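Local coordinates for endo-1,4-beta-xylanase I (Hypocrea jecorina, PDB 1XYN), which hydrolyses internal beta-1,4-xylosidic bonds of xylan, a major plant cell wall hemicellulose, releasing xylo-oligosaccharides and xylose, at residues 54-65 / 77-86; 2-13 / 30-41. One frame throughout, in Å; residues are numbered along the deposited sequence.

Contact 1 (54-65 / 77-86). With CA (calcium ion), chain B.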
loop_
_atom_site.group_PDB
_atom_site.type_symbol
_atom_site.label_atom_id
_atom_site.label_comp_id
_atom_site.label_asym_id
_atom_site.label_seq_id
_atom_site.Cartn_x
_atom_site.Cartn_y
_atom_site.Cartn_z
ATOM N N PHE A 54 5.162 17.767 -18.257
ATOM C CA PHE A 54 4.752 17.139 -17.013
ATOM C C PHE A 54 4.253 18.263 -16.126
ATOM O O PHE A 54 5.044 19.018 -15.548
ATOM C CB PHE A 54 5.937 16.420 -16.370
ATOM C CG PHE A 54 5.626 15.812 -15.034
ATOM C CD1 PHE A 54 4.832 14.682 -14.938
ATOM C CD2 PHE A 54 6.142 16.369 -13.868
ATOM C CE1 PHE A 54 4.557 14.116 -13.699
ATOM C CE2 PHE A 54 5.875 15.812 -12.633
ATOM C CZ PHE A 54 5.080 14.680 -12.548
ATOM N N SER A 55 2.935 18.416 -16.087
ATOM C CA SER A 55 2.293 19.457 -15.300
ATOM C C SER A 55 1.495 18.854 -14.146
ATOM O O SER A 55 0.808 17.848 -14.312
ATOM C CB SER A 55 1.380 20.285 -16.201
ATOM O OG SER A 55 0.803 21.363 -15.492
ATOM N N VAL A 56 1.630 19.450 -12.963
ATOM C CA VAL A 56 0.922 18.987 -11.772
ATOM C C VAL A 56 0.106 20.171 -11.244
ATOM O O VAL A 56 0.643 21.078 -10.605
ATOM C CB VAL A 56 1.920 18.459 -10.695
ATOM C CG1 VAL A 56 1.190 18.006 -9.443
ATOM C CG2 VAL A 56 2.725 17.302 -11.259
ATOM N N ASN A 57 -1.187 20.180 -11.564
ATOM C CA ASN A 57 -2.072 21.261 -11.147
ATOM C C ASN A 57 -2.235 21.316 -9.631
ATOM O O ASN A 57 -2.287 22.402 -9.050
ATOM C CB ASN A 57 -3.445 21.122 -11.821
ATOM C CG ASN A 57 -3.363 21.156 -13.342
ATOM O OD1 ASN A 57 -3.634 20.160 -14.016
ATOM N ND2 ASN A 57 -2.999 22.307 -13.890
ATOM N N SER A 58 -2.285 20.145 -9.001
ATOM C CA SER A 58 -2.450 20.040 -7.557
ATOM C C SER A 58 -2.055 18.641 -7.118
ATOM O O SER A 58 -1.925 17.749 -7.955
ATOM C CB SER A 58 -3.920 20.272 -7.186
ATOM O OG SER A 58 -4.746 19.219 -7.670
ATOM N N GLY A 59 -1.888 18.441 -5.812
ATOM C CA GLY A 59 -1.512 17.130 -5.294
ATOM C C GLY A 59 -0.064 16.729 -5.534
ATOM O O GLY A 59 0.762 17.560 -5.899
ATOM N N THR A 60 0.239 15.447 -5.338
ATOM C CA THR A 60 1.589 14.909 -5.529
ATOM C C THR A 60 1.805 14.393 -6.955
ATOM O O THR A 60 0.969 13.653 -7.482
ATOM C CB THR A 60 1.862 13.729 -4.572
ATOM O OG1 THR A 60 1.591 14.135 -3.226
ATOM C CG2 THR A 60 3.312 13.259 -4.685
ATOM N N GLY A 61 2.945 14.750 -7.544
ATOM C CA GLY A 61 3.276 14.313 -8.890
ATOM C C GLY A 61 4.771 14.076 -9.023
ATOM O O GLY A 61 5.568 14.934 -8.639
ATOM N N LEU A 62 5.153 12.923 -9.575
ATOM C CA LEU A 62 6.564 12.569 -9.744
ATOM C C LEU A 62 6.892 12.061 -11.148
ATOM O O LEU A 62 6.160 11.237 -11.697
ATOM C CB LEU A 62 6.952 11.455 -8.756
ATOM C CG LEU A 62 6.275 11.320 -7.386
ATOM C CD1 LEU A 62 6.752 10.045 -6.693
ATOM C CD2 LEU A 62 6.565 12.533 -6.526
ATOM N N LEU A 63 7.969 12.577 -11.738
ATOM C CA LEU A 63 8.430 12.113 -13.049
ATOM C C LEU A 63 9.781 11.447 -12.771
ATOM O O LEU A 63 10.732 12.111 -12.348
ATOM C CB LEU A 63 8.592 13.279 -14.028
ATOM C CG LEU A 63 9.100 12.913 -15.434
ATOM C CD1 LEU A 63 8.146 11.926 -16.118
ATOM C CD2 LEU A 63 9.274 14.175 -16.272
ATOM N N SER A 64 9.878 10.143 -12.999
ATOM C CA SER A 64 11.122 9.458 -12.701
ATOM C C SER A 64 11.355 8.129 -13.384
ATOM O O SER A 64 10.425 7.494 -13.877
ATOM C CB SER A 64 11.193 9.198 -11.194
ATOM O OG SER A 64 10.181 8.294 -10.769
ATOM N N VAL A 65 12.622 7.729 -13.433
ATOM C CA VAL A 65 12.966 6.425 -13.964
ATOM C C VAL A 65 12.590 5.587 -12.747
ATOM O O VAL A 65 12.953 5.932 -11.618
ATOM C CB VAL A 65 14.480 6.291 -14.283
ATOM C CG1 VAL A 65 14.823 4.838 -14.621
ATOM C CG2 VAL A 65 14.869 7.217 -15.462
ATOM N N TYR A 77 13.809 4.608 -7.515
ATOM C CA TYR A 77 13.340 5.782 -8.238
ATOM C C TYR A 77 14.521 6.697 -8.470
ATOM O O TYR A 77 15.435 6.772 -7.652
ATOM C CB TYR A 77 12.336 6.612 -7.419
ATOM C CG TYR A 77 11.001 5.984 -7.080
ATOM C CD1 TYR A 77 10.929 4.878 -6.240
ATOM C CD2 TYR A 77 9.805 6.554 -7.531
ATOM C CE1 TYR A 77 9.715 4.354 -5.849
ATOM C CE2 TYR A 77 8.575 6.037 -7.146
ATOM C CZ TYR A 77 8.541 4.931 -6.298
ATOM O OH TYR A 77 7.347 4.391 -5.880
ATOM N N ILE A 78 14.475 7.410 -9.585
ATOM C CA ILE A 78 15.480 8.393 -9.937
ATOM C C ILE A 78 14.593 9.524 -10.419
ATOM O O ILE A 78 14.258 9.613 -11.606
ATOM C CB ILE A 78 16.429 7.917 -11.056
ATOM C CG1 ILE A 78 17.272 6.737 -10.557
ATOM C CG2 ILE A 78 17.352 9.068 -11.475
ATOM C CD1 ILE A 78 18.027 6.006 -11.641
ATOM N N MET A 79 14.108 10.297 -9.450
ATOM C CA MET A 79 13.212 11.414 -9.705
ATOM C C MET A 79 13.876 12.585 -10.380
ATOM O O MET A 79 14.829 13.143 -9.855
ATOM C CB MET A 79 12.568 11.873 -8.400
ATOM C CG MET A 79 11.480 10.959 -7.908
ATOM S SD MET A 79 10.933 11.399 -6.260
ATOM C CE MET A 79 10.891 9.769 -5.522
ATOM N N GLU A 80 13.366 12.938 -11.552
ATOM C CA GLU A 80 13.883 14.057 -12.317
ATOM C C GLU A 80 13.036 15.267 -12.025
ATOM O O GLU A 80 13.443 16.415 -12.241
ATOM C CB GLU A 80 13.853 13.736 -13.814
ATOM C CG GLU A 80 14.704 12.527 -14.183
ATOM C CD GLU A 80 16.177 12.759 -13.909
ATOM O OE1 GLU A 80 16.739 13.706 -14.488
ATOM O OE2 GLU A 80 16.777 11.994 -13.124
ATOM N N ASP A 81 11.875 14.992 -11.447
ATOM C CA ASP A 81 10.926 16.019 -11.098
ATOM C C ASP A 81 9.952 15.479 -10.074
ATOM O O ASP A 81 9.648 14.287 -10.064
ATOM C CB ASP A 81 10.186 16.433 -12.355
ATOM C CG ASP A 81 9.382 17.677 -12.175
ATOM O OD1 ASP A 81 9.609 18.447 -11.216
ATOM O OD2 ASP A 81 8.508 17.865 -13.032
ATOM N N ASN A 82 9.482 16.361 -9.200
ATOM C CA ASN A 82 8.537 15.995 -8.152
ATOM C C ASN A 82 7.888 17.235 -7.544
ATOM O O ASN A 82 8.509 18.308 -7.472
ATOM C CB ASN A 82 9.208 15.151 -7.051
ATOM C CG ASN A 82 10.174 15.955 -6.175
ATOM O OD1 ASN A 82 9.902 16.190 -4.993
ATOM N ND2 ASN A 82 11.319 16.350 -6.741
ATOM N N HIS A 83 6.612 17.094 -7.184
ATOM C CA HIS A 83 5.827 18.165 -6.574
ATOM C C HIS A 83 5.053 17.595 -5.428
ATOM O O HIS A 83 4.420 16.550 -5.580
ATOM C CB HIS A 83 4.803 18.704 -7.541
ATOM C CG HIS A 83 5.389 19.135 -8.826
ATOM N ND1 HIS A 83 5.548 20.460 -9.156
ATOM C CD2 HIS A 83 5.884 18.419 -9.859
ATOM C CE1 HIS A 83 6.115 20.544 -10.344
ATOM N NE2 HIS A 83 6.327 19.317 -10.793
ATOM N N ASN A 84 5.072 18.309 -4.304
ATOM C CA ASN A 84 4.351 17.926 -3.097
ATOM C C ASN A 84 4.608 16.465 -2.774
ATOM O O ASN A 84 3.683 15.704 -2.515
ATOM C CB ASN A 84 2.849 18.176 -3.280
ATOM C CG ASN A 84 2.543 19.600 -3.729
ATOM O OD1 ASN A 84 2.670 20.552 -2.952
ATOM N ND2 ASN A 84 2.151 19.756 -4.992
ATOM N N TYR A 85 5.876 16.075 -2.825
ATOM C CA TYR A 85 6.273 14.709 -2.536
ATOM C C TYR A 85 6.774 14.576 -1.099
ATOM O O TYR A 85 7.834 15.099 -0.760
ATOM C CB TYR A 85 7.357 14.260 -3.514
ATOM C CG TYR A 85 7.968 12.934 -3.151
ATOM C CD1 TYR A 85 7.167 11.806 -2.973
ATOM C CD2 TYR A 85 9.344 12.814 -2.924
ATOM C CE1 TYR A 85 7.711 10.593 -2.571
ATOM C CE2 TYR A 85 9.899 11.606 -2.525
ATOM C CZ TYR A 85 9.074 10.498 -2.348
ATOM O OH TYR A 85 9.609 9.294 -1.950
ATOM N N PRO A 86 6.017 13.862 -0.244
ATOM C CA PRO A 86 6.352 13.634 1.170
ATOM C C PRO A 86 7.641 12.829 1.297
ATOM O O PRO A 86 7.599 11.603 1.408
ATOM C CB PRO A 86 5.161 12.815 1.677
ATOM C CG PRO A 86 4.041 13.228 0.774
ATOM C CD PRO A 86 4.718 13.248 -0.568
HETATM CA CA CA B . 7.992 20.426 -12.622
#

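Contact 2 (2-13 / 30-41)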
loop_
_atom_site.group_PDB
_atom_site.type_symbol
_atom_site.label_atom_id
_atom_site.label_comp_id
_atom_site.label_asym_id
_atom_site.label_seq_id
_atom_site.Cartn_x
_atom_site.Cartn_y
_atom_site.Cartn_z
ATOM N N SER A 2 14.129 -0.680 -27.460
ATOM C CA SER A 2 12.786 -0.786 -28.038
ATOM C C SER A 2 11.904 -1.073 -26.847
ATOM O O SER A 2 12.135 -2.045 -26.114
ATOM C CB SER A 2 12.637 -1.910 -29.090
ATOM O OG SER A 2 12.499 -3.198 -28.520
ATOM N N ILE A 3 10.937 -0.190 -26.617
ATOM C CA ILE A 3 10.027 -0.347 -25.496
ATOM C C ILE A 3 9.307 -1.675 -25.652
ATOM O O ILE A 3 8.773 -1.974 -26.721
ATOM C CB ILE A 3 8.985 0.786 -25.440
ATOM C CG1 ILE A 3 9.643 2.150 -25.681
ATOM C CG2 ILE A 3 8.283 0.770 -24.110
ATOM C CD1 ILE A 3 10.799 2.473 -24.760
ATOM N N ASN A 4 9.366 -2.500 -24.609
ATOM C CA ASN A 4 8.704 -3.794 -24.623
ATOM C C ASN A 4 7.957 -4.020 -23.317
ATOM O O ASN A 4 7.580 -5.151 -22.999
ATOM C CB ASN A 4 9.712 -4.922 -24.877
ATOM C CG ASN A 4 10.646 -5.164 -23.698
ATOM O OD1 ASN A 4 11.115 -4.232 -23.052
ATOM N ND2 ASN A 4 10.923 -6.429 -23.423
ATOM N N TYR A 5 7.778 -2.947 -22.546
ATOM C CA TYR A 5 7.054 -3.038 -21.282
ATOM C C TYR A 5 6.200 -1.809 -21.020
ATOM O O TYR A 5 6.641 -0.672 -21.190
ATOM C CB TYR A 5 7.986 -3.275 -20.096
ATOM C CG TYR A 5 7.233 -3.643 -18.840
ATOM C CD1 TYR A 5 6.743 -4.935 -18.663
ATOM C CD2 TYR A 5 6.980 -2.699 -17.844
ATOM C CE1 TYR A 5 6.015 -5.285 -17.525
ATOM C CE2 TYR A 5 6.250 -3.035 -16.701
ATOM C CZ TYR A 5 5.772 -4.331 -16.550
ATOM O OH TYR A 5 5.051 -4.685 -15.432
ATOM N N ASP A 6 4.968 -2.061 -20.604
ATOM C CA ASP A 6 4.014 -1.007 -20.309
ATOM C C ASP A 6 3.597 -1.088 -18.842
ATOM O O ASP A 6 2.960 -2.052 -18.402
ATOM C CB ASP A 6 2.799 -1.125 -21.242
ATOM C CG ASP A 6 1.647 -0.207 -20.846
ATOM O OD1 ASP A 6 1.878 0.813 -20.165
ATOM O OD2 ASP A 6 0.496 -0.510 -21.227
ATOM N N GLN A 7 4.014 -0.082 -18.085
ATOM C CA GLN A 7 3.691 0.015 -16.674
ATOM C C GLN A 7 2.323 0.662 -16.580
ATOM O O GLN A 7 2.151 1.814 -16.975
ATOM C CB GLN A 7 4.745 0.872 -15.960
ATOM C CG GLN A 7 4.426 1.229 -14.510
ATOM C CD GLN A 7 4.094 0.021 -13.644
ATOM O OE1 GLN A 7 3.378 0.146 -12.649
ATOM N NE2 GLN A 7 4.610 -1.147 -14.013
ATOM N N ASN A 8 1.340 -0.097 -16.113
ATOM C CA ASN A 8 -0.007 0.438 -15.974
ATOM C C ASN A 8 -0.639 0.037 -14.647
ATOM O O ASN A 8 -1.326 -0.984 -14.544
ATOM C CB ASN A 8 -0.892 0.003 -17.137
ATOM C CG ASN A 8 -2.230 0.716 -17.141
ATOM O OD1 ASN A 8 -2.516 1.544 -16.269
ATOM N ND2 ASN A 8 -3.051 0.414 -18.140
ATOM N N TYR A 9 -0.417 0.874 -13.639
ATOM C CA TYR A 9 -0.935 0.640 -12.303
ATOM C C TYR A 9 -1.789 1.826 -11.887
ATOM O O TYR A 9 -1.415 2.972 -12.104
ATOM C CB TYR A 9 0.234 0.451 -11.328
ATOM C CG TYR A 9 -0.159 0.264 -9.885
ATOM C CD1 TYR A 9 -0.465 -0.998 -9.386
ATOM C CD2 TYR A 9 -0.211 1.351 -9.011
ATOM C CE1 TYR A 9 -0.814 -1.181 -8.050
ATOM C CE2 TYR A 9 -0.560 1.183 -7.674
ATOM C CZ TYR A 9 -0.859 -0.086 -7.201
ATOM O OH TYR A 9 -1.216 -0.259 -5.883
ATOM N N GLN A 10 -2.953 1.544 -11.320
ATOM C CA GLN A 10 -3.864 2.586 -10.862
ATOM C C GLN A 10 -4.918 1.990 -9.945
ATOM O O GLN A 10 -5.338 0.855 -10.142
ATOM C CB GLN A 10 -4.487 3.355 -12.038
ATOM C CG GLN A 10 -4.837 2.522 -13.253
ATOM C CD GLN A 10 -5.358 3.379 -14.398
ATOM O OE1 GLN A 10 -6.415 4.002 -14.290
ATOM N NE2 GLN A 10 -4.619 3.412 -15.502
ATOM N N THR A 11 -5.303 2.754 -8.925
ATOM C CA THR A 11 -6.268 2.313 -7.923
ATOM C C THR A 11 -7.638 2.996 -7.933
ATOM O O THR A 11 -8.585 2.488 -7.338
ATOM C CB THR A 11 -5.662 2.417 -6.504
ATOM O OG1 THR A 11 -5.106 3.725 -6.309
ATOM C CG2 THR A 11 -4.560 1.386 -6.323
ATOM N N GLY A 12 -7.756 4.140 -8.600
ATOM C CA GLY A 12 -9.042 4.806 -8.635
ATOM C C GLY A 12 -9.002 6.178 -9.268
ATOM O O GLY A 12 -7.947 6.642 -9.692
ATOM N N GLY A 13 -10.171 6.804 -9.367
ATOM C CA GLY A 13 -10.267 8.135 -9.939
ATOM C C GLY A 13 -10.094 8.220 -11.440
ATOM O O GLY A 13 -10.057 7.213 -12.154
ATOM N N THR A 30 -7.234 12.387 -9.657
ATOM C CA THR A 30 -7.530 11.339 -8.698
ATOM C C THR A 30 -6.955 11.545 -7.296
ATOM O O THR A 30 -6.040 12.346 -7.087
ATOM C CB THR A 30 -7.036 9.991 -9.259
ATOM O OG1 THR A 30 -7.313 8.944 -8.330
ATOM C CG2 THR A 30 -5.541 10.034 -9.527
ATOM N N GLN A 31 -7.536 10.835 -6.334
ATOM C CA GLN A 31 -7.093 10.878 -4.943
ATOM C C GLN A 31 -6.212 9.665 -4.705
ATOM O O GLN A 31 -5.461 9.610 -3.734
ATOM C CB GLN A 31 -8.289 10.804 -3.983
ATOM C CG GLN A 31 -9.083 12.089 -3.833
ATOM C CD GLN A 31 -8.339 13.148 -3.039
ATOM O OE1 GLN A 31 -7.880 14.149 -3.593
ATOM N NE2 GLN A 31 -8.219 12.932 -1.730
ATOM N N ASP A 32 -6.311 8.697 -5.612
ATOM C CA ASP A 32 -5.569 7.450 -5.502
ATOM C C ASP A 32 -4.305 7.343 -6.350
ATOM O O ASP A 32 -4.256 7.813 -7.490
ATOM C CB ASP A 32 -6.488 6.262 -5.798
ATOM C CG ASP A 32 -7.733 6.259 -4.943
ATOM O OD1 ASP A 32 -7.628 6.391 -3.708
ATOM O OD2 ASP A 32 -8.828 6.113 -5.510
ATOM N N ASP A 33 -3.320 6.645 -5.787
ATOM C CA ASP A 33 -2.023 6.429 -6.406
ATOM C C ASP A 33 -2.108 5.585 -7.668
ATOM O O ASP A 33 -2.892 4.637 -7.753
ATOM C CB ASP A 33 -1.076 5.754 -5.396
ATOM C CG ASP A 33 0.346 5.575 -5.934
ATOM O OD1 ASP A 33 0.853 6.495 -6.611
ATOM O OD2 ASP A 33 0.962 4.516 -5.666
ATOM N N PHE A 34 -1.265 5.932 -8.631
ATOM C CA PHE A 34 -1.176 5.233 -9.898
ATOM C C PHE A 34 0.257 5.396 -10.405
ATOM O O PHE A 34 0.912 6.414 -10.140
ATOM C CB PHE A 34 -2.158 5.834 -10.910
ATOM C CG PHE A 34 -1.849 7.257 -11.290
ATOM C CD1 PHE A 34 -2.307 8.312 -10.518
ATOM C CD2 PHE A 34 -1.085 7.540 -12.415
ATOM C CE1 PHE A 34 -2.006 9.636 -10.861
ATOM C CE2 PHE A 34 -0.778 8.859 -12.764
ATOM C CZ PHE A 34 -1.241 9.906 -11.983
ATOM N N VAL A 35 0.759 4.371 -11.081
ATOM C CA VAL A 35 2.100 4.402 -11.646
ATOM C C VAL A 35 1.992 3.935 -13.093
ATOM O O VAL A 35 1.739 2.756 -13.343
ATOM C CB VAL A 35 3.064 3.435 -10.904
ATOM C CG1 VAL A 35 4.493 3.627 -11.414
ATOM C CG2 VAL A 35 2.987 3.635 -9.402
ATOM N N VAL A 36 2.150 4.855 -14.045
ATOM C CA VAL A 36 2.077 4.490 -15.458
ATOM C C VAL A 36 3.316 4.967 -16.195
ATOM O O VAL A 36 3.903 5.990 -15.849
ATOM C CB VAL A 36 0.863 5.122 -16.171
ATOM C CG1 VAL A 36 -0.439 4.617 -15.583
ATOM C CG2 VAL A 36 0.953 6.641 -16.117
ATOM N N GLY A 37 3.679 4.252 -17.250
ATOM C CA GLY A 37 4.836 4.634 -18.034
ATOM C C GLY A 37 5.249 3.478 -18.910
ATOM O O GLY A 37 4.636 2.411 -18.860
ATOM N N VAL A 38 6.290 3.681 -19.707
ATOM C CA VAL A 38 6.776 2.638 -20.607
ATOM C C VAL A 38 8.280 2.431 -20.483
ATOM O O VAL A 38 9.011 3.330 -20.081
ATOM C CB VAL A 38 6.404 2.945 -22.087
ATOM C CG1 VAL A 38 4.893 3.091 -22.227
ATOM C CG2 VAL A 38 7.120 4.192 -22.583
ATOM N N GLY A 39 8.743 1.246 -20.844
ATOM C CA GLY A 39 10.157 0.964 -20.749
ATOM C C GLY A 39 10.560 -0.432 -21.182
ATOM O O GLY A 39 10.169 -0.889 -22.258
ATOM N N TRP A 40 11.284 -1.140 -20.317
ATOM C CA TRP A 40 11.784 -2.463 -20.663
ATOM C C TRP A 40 11.539 -3.544 -19.618
ATOM O O TRP A 40 11.534 -3.282 -18.419
ATOM C CB TRP A 40 13.281 -2.355 -20.999
ATOM C CG TRP A 40 13.568 -1.281 -22.031
ATOM C CD1 TRP A 40 13.713 -1.458 -23.379
ATOM C CD2 TRP A 40 13.656 0.141 -21.803
ATOM N NE1 TRP A 40 13.872 -0.238 -24.001
ATOM C CE2 TRP A 40 13.840 0.756 -23.061
ATOM C CE3 TRP A 40 13.589 0.951 -20.659
ATOM C CZ2 TRP A 40 13.955 2.147 -23.205
ATOM C CZ3 TRP A 40 13.703 2.328 -20.805
ATOM C CH2 TRP A 40 13.884 2.913 -22.070
ATOM N N THR A 41 11.336 -4.763 -20.099
ATOM C CA THR A 41 11.081 -5.923 -19.248
ATOM C C THR A 41 12.251 -6.254 -18.305
ATOM O O THR A 41 12.052 -6.800 -17.211
ATOM C CB THR A 41 10.706 -7.152 -20.128
ATOM O OG1 THR A 41 9.392 -6.959 -20.676
ATOM C CG2 THR A 41 10.730 -8.454 -19.328
HETATM O O HOH W 1 -5.334 5.967 -9.667
#

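Contact 1 (54-65 / 77-86)
Phe54 presents the edge of its ring to Asp81, with CD2 only 2.9 Å from OD2 near the ring plane and the carboxylate turned 73° from the ring. That same OD2 binds a calcium ion at 2.6 Å, and His83 NE2 is the second protein ligand. Val56 makes a CH-pi contact with the imidazole of His83: its CB lies over one face, 4.2 Å from the ring centroid, while CG2 reaches His83 CD2. At the turn, Asn84 ND2 donates to Gly59 O from above the carbonyl plane, and Thr60 OG1 donates to Asn84 O (2.7 Å); with CG2 anti to the backbone N, OG1 sits beside that N, within reach of the Asn84 carbonyl. Gly61 pairs with His83 through two backbone bonds, opening the antiparallel run in which 60-65 meets 81-83 at 169° and then, past a corner at Glu80, 77-79 at 126°. Leu62 points to the face opposite His83 and Asp81; its CD2 packs on Tyr85 CB (3.6 Å), the two side chains nearly perpendicular. A classic beta bulge follows, Glu80 and Asp81 together facing Leu63, whose O accepts from both their N-H groups; the Glu80 carboxylate forms a salt bridge with Arg132. Ser64 CB presses tightly on Met79 CA, and its OG lies near Tyr77, a probable substrate-binding residue hydrogen-bonded to Glu164. Val65 completes the pairing with Ile78, CB to CB at 4.1 Å.

Contact 2 (2-13 / 30-41)
Ile3 sends its two branches to two neighbours. With CG1 beside the backbone N (chi1 -44°), CD1 reaches over one face of the Trp40 indole, offset toward the rim and 3.5 Å from CZ2, while CG2 drops against Val38 CB, also at 3.5 Å. Beside it, Asn4 folds back so that OD1 lies against Trp40 CA and accepts from Thr41 N at 3.0 Å, the donor tilted 34° from the carbonyl plane. Gly39 O accepts from Asn4 N and, weakly, from Tyr5 N, a classic beta bulge; Tyr5 CB rests on the backbone between Trp40 and Thr41.

Beyond the bulge the side chains alternate between two faces. On one, Gln7 CB packs against the side-chain-less backbone of Gly37, 3.3 Å from Gly37 O, and Val35 forms the next bump, wedged between the aliphatic part of Gln7 and the Tyr9 ring, with Val35 CG2 at 3.9 Å from Tyr9 CD2. On the other, Asn8 and Val36 lie side by side, and Gln10 CB meets Phe34 CB at 3.6 Å. Gln10 NE2 also donates to Asn8 OD1 in plane, on a lone pair, joining the two side chains beside Val36 CG1.

At the far end Thr11 OG1 donates to Asp33 O on a lone pair (2.8 Å), and Thr30 OG1 donates to Gly12 O from above the carbonyl plane. Thr30 OG1 also accepts from Asp32 N in an ST turn, while a water accepts from Thr11 N and lies within donating reach of Gly12 O and Asp32 O, which it may not serve all at once. Six successive bridges, with axes 4.4 Å apart at 162°, identify an antiparallel strand pair of the GH11 beta-jelly roll, whose 34-40 strand continues the sheet to 155-166, the strand carrying the predicted proton donor Glu164.

How the contacts relate
Contact 1 is the more buried, with 12 of 19 touching residues buried against 9 of 23 in contact 2, although contact 2 covers more area between its segments (1005 against 774 Å²). Both reach the same sheet, where strand 155-166 pairs with 34-40 and with 60-70, yet their atoms do not touch and their centres lie about 14 Å apart. Their bulges differ in place: mid-run at a corner in 77-86, near the strand's start in 2-13. Contact 1 adds a metal site, whereas contact 2 has none and sets valines, glycines and aromatic rings between polar end loops. Each borders Glu164, through Tyr77 and through Asp33 respectively.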